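Local coordinates for protein dihydrofolate reductase, putative (Aspergillus flavus, PDB 6DRS) that probably reduces dihydrofolate to tetrahydrofolate using NADPH, and here holds the cofactor NADP together with a small-molecule antifolate inhibitor, at residues 91-96 with 129-134; 62-67 with 84-89. One frame throughout, in Å; residues are numbered along the deposited sequence.

How the contacts relate
From the N terminus, strand 57-63 runs into helix 64-69, and the chain then returns as strand 81-85. Contact 2 closes this loop by setting 62-67 beside 84-89. After the short turn 86-88 the chain enters helix 89-116, and contact 1 closes a second, longer loop by laying the start of that helix, 91-96, against 129-134. The two loops follow in series, neither nested nor crossed. Strand 81-85 of contact 2 joins them: its I84 pairs with strand 128-132 of contact 1 through probable hydrogen bonds from I84 N to I130 O and from S132 N to I84 O, so three parallel strands lie side by side. Both contacts reach NADP, contact 2 through many groups and contact 1 through S133.

Contact 1. Residues 91-96 with 129-134. With NAP (NADP nicotinamide-adenine-dinucleotide phosphate), chain H.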
loop_
_atom_site.group_PDB
_atom_site.type_symbol
_atom_site.label_atom_id
_atom_site.label_comp_id
_atom_site.label_asym_id
_atom_site.label_seq_id
_atom_site.Cartn_x
_atom_site.Cartn_y
_atom_site.Cartn_z
ATOM N N GLY A 91 -22.156 7.567 5.658
ATOM C CA GLY A 91 -22.257 6.337 6.434
ATOM C C GLY A 91 -20.895 5.827 6.864
ATOM O O GLY A 91 -20.704 5.430 8.022
ATOM N N VAL A 92 -19.940 5.860 5.933
ATOM C CA VAL A 92 -18.592 5.298 6.168
ATOM C C VAL A 92 -17.821 6.183 7.175
ATOM O O VAL A 92 -17.189 5.662 8.124
ATOM C CB VAL A 92 -17.860 5.100 4.824
ATOM C CG1 VAL A 92 -16.417 4.647 5.002
ATOM C CG2 VAL A 92 -18.611 4.122 3.934
ATOM N N SER A 93 -17.904 7.510 6.996
ATOM C CA SER A 93 -17.420 8.496 8.009
ATOM C C SER A 93 -17.768 8.052 9.432
ATOM O O SER A 93 -16.862 7.921 10.258
ATOM C CB SER A 93 -17.987 9.854 7.753
ATOM O OG SER A 93 -17.398 10.404 6.592
ATOM N N LYS A 94 -19.059 7.819 9.724
ATOM C CA LYS A 94 -19.448 7.496 11.108
ATOM C C LYS A 94 -18.699 6.257 11.593
ATOM O O LYS A 94 -18.226 6.205 12.747
ATOM C CB LYS A 94 -20.945 7.221 11.255
ATOM C CG LYS A 94 -21.891 8.365 10.909
ATOM C CD LYS A 94 -23.014 8.523 11.953
ATOM C CE LYS A 94 -24.415 8.688 11.390
ATOM N NZ LYS A 94 -24.423 9.446 10.115
ATOM N N ARG A 95 -18.595 5.251 10.727
ATOM C CA ARG A 95 -17.990 3.984 11.159
ATOM C C ARG A 95 -16.465 4.164 11.312
ATOM O O ARG A 95 -15.859 3.598 12.224
ATOM C CB ARG A 95 -18.376 2.859 10.188
ATOM C CG ARG A 95 -17.713 1.516 10.472
ATOM C CD ARG A 95 -18.178 0.427 9.516
ATOM N NE ARG A 95 -17.783 0.629 8.129
ATOM C CZ ARG A 95 -16.685 0.119 7.592
ATOM N NH1 ARG A 95 -15.839 -0.565 8.348
ATOM N NH2 ARG A 95 -16.462 0.259 6.297
ATOM N N VAL A 96 -15.843 4.917 10.403
ATOM C CA VAL A 96 -14.371 5.130 10.463
ATOM C C VAL A 96 -14.049 5.932 11.742
ATOM O O VAL A 96 -13.171 5.524 12.535
ATOM C CB VAL A 96 -13.848 5.799 9.174
ATOM C CG1 VAL A 96 -12.469 6.422 9.359
ATOM C CG2 VAL A 96 -13.856 4.832 7.988
ATOM N N ALA A 129 -7.497 8.968 10.314
ATOM C CA ALA A 129 -8.318 8.394 9.252
ATOM C C ALA A 129 -9.322 9.439 8.789
ATOM O O ALA A 129 -9.959 10.073 9.619
ATOM C CB ALA A 129 -9.016 7.156 9.730
ATOM N N ILE A 130 -9.441 9.597 7.481
ATOM C CA ILE A 130 -10.426 10.487 6.904
ATOM C C ILE A 130 -11.080 9.811 5.688
ATOM O O ILE A 130 -10.488 8.932 5.052
ATOM C CB ILE A 130 -9.793 11.835 6.535
ATOM C CG1 ILE A 130 -8.841 11.696 5.353
ATOM C CG2 ILE A 130 -9.076 12.414 7.739
ATOM C CD1 ILE A 130 -7.919 12.895 5.170
ATOM N N VAL A 131 -12.285 10.260 5.344
ATOM C CA VAL A 131 -13.084 9.610 4.301
ATOM C C VAL A 131 -13.366 10.641 3.214
ATOM O O VAL A 131 -13.788 11.701 3.546
ATOM C CB VAL A 131 -14.405 9.094 4.901
ATOM C CG1 VAL A 131 -15.282 8.437 3.840
ATOM C CG2 VAL A 131 -14.176 8.178 6.096
ATOM N N SER A 132 -13.112 10.320 1.948
ATOM C CA SER A 132 -13.294 11.225 0.831
ATOM C C SER A 132 -14.187 10.559 -0.212
ATOM O O SER A 132 -14.353 9.335 -0.202
ATOM C CB SER A 132 -11.966 11.577 0.194
ATOM O OG SER A 132 -11.012 11.884 1.204
ATOM N N SER A 133 -14.666 11.371 -1.145
ATOM C CA SER A 133 -15.686 10.986 -2.123
ATOM C C SER A 133 -15.030 10.505 -3.430
ATOM O O SER A 133 -15.716 10.126 -4.394
ATOM C CB SER A 133 -16.591 12.153 -2.384
ATOM O OG SER A 133 -15.863 13.187 -3.030
ATOM N N GLY A 134 -13.704 10.531 -3.468
ATOM C CA GLY A 134 -12.976 10.180 -4.664
ATOM C C GLY A 134 -11.477 10.251 -4.431
ATOM O O GLY A 134 -11.018 10.696 -3.367
HETATM P PA NAP H . -11.139 -1.297 -3.746
HETATM O O1A NAP H . -10.258 -1.516 -2.548
HETATM O O2A NAP H . -10.793 -0.622 -5.023
HETATM O O5B NAP H . -12.522 -0.633 -3.209
HETATM C C5B NAP H . -13.722 -0.522 -3.998
HETATM C C4B NAP H . -14.598 0.460 -3.250
HETATM O O4B NAP H . -13.962 1.741 -3.243
HETATM C C3B NAP H . -15.951 0.713 -3.897
HETATM O O3B NAP H . -16.905 -0.274 -3.477
HETATM C C2B NAP H . -16.286 2.099 -3.378
HETATM O O2B NAP H . -16.621 2.030 -1.994
HETATM C C1B NAP H . -14.936 2.791 -3.360
HETATM N N9A NAP H . -14.688 3.480 -4.613
HETATM C C8A NAP H . -14.052 2.872 -5.627
HETATM N N7A NAP H . -13.944 3.721 -6.671
HETATM C C5A NAP H . -14.511 4.896 -6.321
HETATM C C6A NAP H . -14.723 6.203 -6.984
HETATM N N6A NAP H . -14.255 6.353 -8.230
HETATM N N1A NAP H . -15.353 7.204 -6.332
HETATM C C2A NAP H . -15.783 6.992 -5.074
HETATM N N3A NAP H . -15.622 5.816 -4.410
HETATM C C4A NAP H . -15.011 4.735 -4.960
HETATM O O3 NAP H . -11.799 -2.773 -4.031
HETATM P PN NAP H . -11.322 -3.933 -5.072
HETATM O O1N NAP H . -10.854 -3.371 -6.348
HETATM O O2N NAP H . -12.494 -4.888 -5.018
HETATM O O5D NAP H . -10.097 -4.599 -4.289
HETATM C C5D NAP H . -10.274 -5.164 -3.013
HETATM C C4D NAP H . -9.498 -6.459 -3.118
HETATM O O4D NAP H . -8.171 -6.147 -3.544
HETATM C C3D NAP H . -9.382 -7.253 -1.839
HETATM O O3D NAP H . -9.400 -8.656 -2.213
HETATM C C2D NAP H . -8.024 -6.850 -1.330
HETATM O O2D NAP H . -7.488 -7.858 -0.510
HETATM C C1D NAP H . -7.231 -6.680 -2.607
HETATM N N1N NAP H . -6.065 -5.787 -2.437
HETATM C C2N NAP H . -4.835 -6.305 -2.663
HETATM C C3N NAP H . -3.667 -5.531 -2.500
HETATM C C7N NAP H . -2.297 -6.145 -2.779
HETATM O O7N NAP H . -1.274 -5.452 -2.748
HETATM N N7N NAP H . -2.239 -7.460 -3.056
HETATM C C4N NAP H . -3.807 -4.203 -2.052
HETATM C C5N NAP H . -5.092 -3.707 -1.822
HETATM C C6N NAP H . -6.215 -4.517 -2.003
HETATM P P2B NAP H . -18.154 1.971 -1.507
HETATM O O1X NAP H . -18.688 0.623 -1.971
HETATM O O2X NAP H . -18.013 1.925 0.001
HETATM O O3X NAP H . -18.680 3.161 -2.250
#
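V131 projects from strand 128-132 into a shallow hollow on helix 89-116 formed by V92, S93 and V96. This is the packing of a beta-alpha-beta crossover: the helix links parallel neighbours 81-85 and 128-132 and runs antiparallel to the latter, at 175° between the short segments, whose axes approach to 8.3 Å. The two branches of V131 divide the hollow. CG2 of V131 lies against the helix between S93 and V96, 3.8 Å from S93 CA and 3.9 Å from V96 CG2, while V131 CG1 faces V92 CG1 at 4.1 Å. S93 walls one side of the hollow; its OG lies 3.7 Å from V131 CB, but its polar partner is the carbonyl of V89, one turn back in the helix. No hydrogen bond crosses the contact. V92 also rests on T86 in the loop after strand 81-85, and V96 on I84 within that strand, and Y67 backs V96 from helix 64-69. I130 and S132 face the other way, toward helix 135-146, and beyond them S133 O approaches the adenine of NADP. One turn beyond V92, V96 supplies the second bump: with CG1 anti to the backbone N (chi1 162°), that methyl meets A129 CB at 3.5 Å.

Contact 2. Residues 62-67 with 84-89; sequences MGRKTY and IVTRDV. With NAP (NADP nicotinamide-adenine-dinucleotide phosphate), chain H; SO4 (sulfate ion), chain C.
Y67, in the first turn of helix 64-69, meets I84 obliquely, with I84 CG1 3.4 Å from Y67 CD1. I84 turns its other branch, CG2, toward R64, 3.8 Å from R64 CA. Next to this apolar contact the parallel strands of a beta-alpha-beta unit are joined by a hydrogen bond from V85 N to M62 O, 2.8 Å and nearly straight (165°). Y67 OH reaches E99 of helix 89-116.

R64 starts with CG anti to its N (chi1 -174°), then bends at chi2 and chi3, which brings the guanidinium edge-on to two anions. R64 NE donates to O2X and R64 NH2 to O1X of the NADP 2'-phosphate, both at 2.6 Å, and a sulfate, probably from the crystallisation liquor, sits at the edge too. K65 CG packs over one face, and R64 NH1 also bridges to D68. R87 approaches differently, laying one guanidinium face over the adenine, with NADP C5A 3.3 Å above the guanidinium plane, offset toward its rim. R87 N donates to O3X of NADP at 2.9 Å. T86 OG1 donates to NADP O2X at 2.8 Å and accepts from D88 N in an ST turn. With every terminal phosphate oxygen held, the site is consistent with a preference for NADP(H) over NAD(H).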
loop_
_atom_site.group_PDB
_atom_site.type_symbol
_atom_site.label_atom_id
_atom_site.label_comp_id
_atom_site.label_asym_id
_atom_site.label_seq_id
_atom_site.Cartn_x
_atom_site.Cartn_y
_atom_site.Cartn_z
ATOM N N MET A 62 -6.840 4.531 -0.013
ATOM C CA MET A 62 -7.353 3.176 -0.245
ATOM C C MET A 62 -8.852 3.200 -0.595
ATOM O O MET A 62 -9.602 4.087 -0.183
ATOM C CB MET A 62 -7.119 2.289 0.982
ATOM C CG MET A 62 -7.979 2.660 2.170
ATOM S SD MET A 62 -7.257 2.003 3.685
ATOM C CE MET A 62 -6.089 3.326 4.037
ATOM N N GLY A 63 -9.304 2.208 -1.371
ATOM C CA GLY A 63 -10.744 2.014 -1.574
ATOM C C GLY A 63 -11.392 1.449 -0.314
ATOM O O GLY A 63 -10.715 0.855 0.539
ATOM N N ARG A 64 -12.710 1.626 -0.186
ATOM C CA ARG A 64 -13.399 1.207 1.031
ATOM C C ARG A 64 -13.241 -0.308 1.261
ATOM O O ARG A 64 -13.152 -0.754 2.416
ATOM C CB ARG A 64 -14.833 1.754 1.060
ATOM C CG ARG A 64 -15.570 1.488 2.370
ATOM C CD ARG A 64 -16.160 0.085 2.457
ATOM N NE ARG A 64 -16.960 -0.110 1.256
ATOM C CZ ARG A 64 -17.480 -1.260 0.863
ATOM N NH1 ARG A 64 -17.266 -2.366 1.556
ATOM N NH2 ARG A 64 -18.202 -1.288 -0.241
ATOM N N LYS A 65 -13.176 -1.105 0.189
ATOM C CA LYS A 65 -13.092 -2.557 0.364
ATOM C C LYS A 65 -11.717 -2.942 0.925
ATOM O O LYS A 65 -11.610 -3.846 1.778
ATOM C CB LYS A 65 -13.408 -3.285 -0.945
ATOM C CG LYS A 65 -14.896 -3.456 -1.219
ATOM C CD LYS A 65 -15.175 -3.751 -2.673
ATOM C CE LYS A 65 -16.570 -4.259 -2.956
ATOM N NZ LYS A 65 -16.968 -3.878 -4.334
ATOM N N THR A 66 -10.678 -2.242 0.485
ATOM C CA THR A 66 -9.338 -2.481 1.018
ATOM C C THR A 66 -9.294 -2.052 2.485
ATOM O O THR A 66 -8.755 -2.770 3.332
ATOM C CB THR A 66 -8.262 -1.773 0.185
ATOM O OG1 THR A 66 -8.298 -2.321 -1.135
ATOM C CG2 THR A 66 -6.881 -1.953 0.773
ATOM N N TYR A 67 -9.904 -0.906 2.799
ATOM C CA TYR A 67 -10.036 -0.573 4.230
ATOM C C TYR A 67 -10.646 -1.755 4.994
ATOM O O TYR A 67 -10.111 -2.183 6.008
ATOM C CB TYR A 67 -10.824 0.716 4.450
ATOM C CG TYR A 67 -10.943 1.085 5.908
ATOM C CD1 TYR A 67 -9.894 1.703 6.584
ATOM C CD2 TYR A 67 -12.108 0.828 6.621
ATOM C CE1 TYR A 67 -10.004 2.061 7.921
ATOM C CE2 TYR A 67 -12.222 1.154 7.967
ATOM C CZ TYR A 67 -11.174 1.793 8.614
ATOM O OH TYR A 67 -11.291 2.146 9.929
ATOM N N ILE A 84 -9.861 6.873 3.208
ATOM C CA ILE A 84 -10.780 5.838 2.695
ATOM C C ILE A 84 -11.683 6.463 1.632
ATOM O O ILE A 84 -12.414 7.407 1.930
ATOM C CB ILE A 84 -11.593 5.180 3.830
ATOM C CG1 ILE A 84 -10.696 4.475 4.848
ATOM C CG2 ILE A 84 -12.636 4.223 3.253
ATOM C CD1 ILE A 84 -10.390 5.261 6.102
ATOM N N VAL A 85 -11.605 5.941 0.399
ATOM C CA VAL A 85 -12.388 6.469 -0.737
ATOM C C VAL A 85 -13.666 5.642 -0.918
ATOM O O VAL A 85 -13.612 4.414 -1.049
ATOM C CB VAL A 85 -11.569 6.527 -2.042
ATOM C CG1 VAL A 85 -12.425 6.916 -3.241
ATOM C CG2 VAL A 85 -10.394 7.479 -1.901
ATOM N N THR A 86 -14.801 6.352 -0.928
ATOM C CA THR A 86 -16.119 5.727 -0.881
ATOM C C THR A 86 -17.144 6.601 -1.609
ATOM O O THR A 86 -16.932 7.801 -1.855
ATOM C CB THR A 86 -16.565 5.424 0.557
ATOM O OG1 THR A 86 -17.786 4.693 0.447
ATOM C CG2 THR A 86 -16.828 6.678 1.364
ATOM N N ARG A 87 -18.259 5.973 -1.965
ATOM C CA ARG A 87 -19.386 6.716 -2.531
ATOM C C ARG A 87 -20.443 6.964 -1.445
ATOM O O ARG A 87 -21.458 7.582 -1.715
ATOM C CB ARG A 87 -19.976 5.962 -3.724
ATOM C CG ARG A 87 -19.097 6.035 -4.959
ATOM C CD ARG A 87 -19.775 5.517 -6.209
ATOM N NE ARG A 87 -18.848 5.582 -7.334
ATOM C CZ ARG A 87 -18.009 4.608 -7.673
ATOM N NH1 ARG A 87 -18.033 3.447 -7.031
ATOM N NH2 ARG A 87 -17.136 4.818 -8.643
ATOM N N ASP A 88 -20.212 6.485 -0.228
ATOM C CA ASP A 88 -21.109 6.789 0.867
ATOM C C ASP A 88 -20.314 7.428 2.025
ATOM O O ASP A 88 -20.103 6.805 3.103
ATOM C CB ASP A 88 -21.942 5.564 1.261
ATOM C CG ASP A 88 -22.660 5.768 2.587
ATOM O OD1 ASP A 88 -23.103 6.908 2.841
ATOM O OD2 ASP A 88 -22.752 4.806 3.373
ATOM N N VAL A 89 -19.901 8.691 1.812
ATOM C CA VAL A 89 -19.027 9.398 2.774
ATOM C C VAL A 89 -19.707 9.428 4.142
ATOM O O VAL A 89 -19.072 9.146 5.172
ATOM C CB VAL A 89 -18.628 10.811 2.303
ATOM C CG1 VAL A 89 -17.919 11.589 3.412
ATOM C CG2 VAL A 89 -17.744 10.747 1.070
HETATM P PA NAP H . -11.139 -1.297 -3.746
HETATM O O1A NAP H . -10.258 -1.516 -2.548
HETATM O O2A NAP H . -10.793 -0.622 -5.023
HETATM O O5B NAP H . -12.522 -0.633 -3.209
HETATM C C5B NAP H . -13.722 -0.522 -3.998
HETATM C C4B NAP H . -14.598 0.460 -3.250
HETATM O O4B NAP H . -13.962 1.741 -3.243
HETATM C C3B NAP H . -15.951 0.713 -3.897
HETATM O O3B NAP H . -16.905 -0.274 -3.477
HETATM C C2B NAP H . -16.286 2.099 -3.378
HETATM O O2B NAP H . -16.621 2.030 -1.994
HETATM C C1B NAP H . -14.936 2.791 -3.360
HETATM N N9A NAP H . -14.688 3.480 -4.613
HETATM C C8A NAP H . -14.052 2.872 -5.627
HETATM N N7A NAP H . -13.944 3.721 -6.671
HETATM C C5A NAP H . -14.511 4.896 -6.321
HETATM C C6A NAP H . -14.723 6.203 -6.984
HETATM N N6A NAP H . -14.255 6.353 -8.230
HETATM N N1A NAP H . -15.353 7.204 -6.332
HETATM C C2A NAP H . -15.783 6.992 -5.074
HETATM N N3A NAP H . -15.622 5.816 -4.410
HETATM C C4A NAP H . -15.011 4.735 -4.960
HETATM O O3 NAP H . -11.799 -2.773 -4.031
HETATM P PN NAP H . -11.322 -3.933 -5.072
HETATM O O1N NAP H . -10.854 -3.371 -6.348
HETATM O O2N NAP H . -12.494 -4.888 -5.018
HETATM O O5D NAP H . -10.097 -4.599 -4.289
HETATM C C5D NAP H . -10.274 -5.164 -3.013
HETATM C C4D NAP H . -9.498 -6.459 -3.118
HETATM O O4D NAP H . -8.171 -6.147 -3.544
HETATM C C3D NAP H . -9.382 -7.253 -1.839
HETATM O O3D NAP H . -9.400 -8.656 -2.213
HETATM C C2D NAP H . -8.024 -6.850 -1.330
HETATM O O2D NAP H . -7.488 -7.858 -0.510
HETATM C C1D NAP H . -7.231 -6.680 -2.607
HETATM N N1N NAP H . -6.065 -5.787 -2.437
HETATM C C2N NAP H . -4.835 -6.305 -2.663
HETATM C C3N NAP H . -3.667 -5.531 -2.500
HETATM C C7N NAP H . -2.297 -6.145 -2.779
HETATM O O7N NAP H . -1.274 -5.452 -2.748
HETATM N N7N NAP H . -2.239 -7.460 -3.056
HETATM C C4N NAP H . -3.807 -4.203 -2.052
HETATM C C5N NAP H . -5.092 -3.707 -1.822
HETATM C C6N NAP H . -6.215 -4.517 -2.003
HETATM P P2B NAP H . -18.154 1.971 -1.507
HETATM O O1X NAP H . -18.688 0.623 -1.971
HETATM O O2X NAP H . -18.013 1.925 0.001
HETATM O O3X NAP H . -18.680 3.161 -2.250
HETATM S S SO4 C . -19.324 -4.797 -0.217
HETATM O O1 SO4 C . -19.098 -6.203 -0.618
HETATM O O2 SO4 C . -17.990 -4.285 0.174
HETATM O O3 SO4 C . -19.912 -4.027 -1.353
HETATM O O4 SO4 C . -20.257 -4.750 0.943
#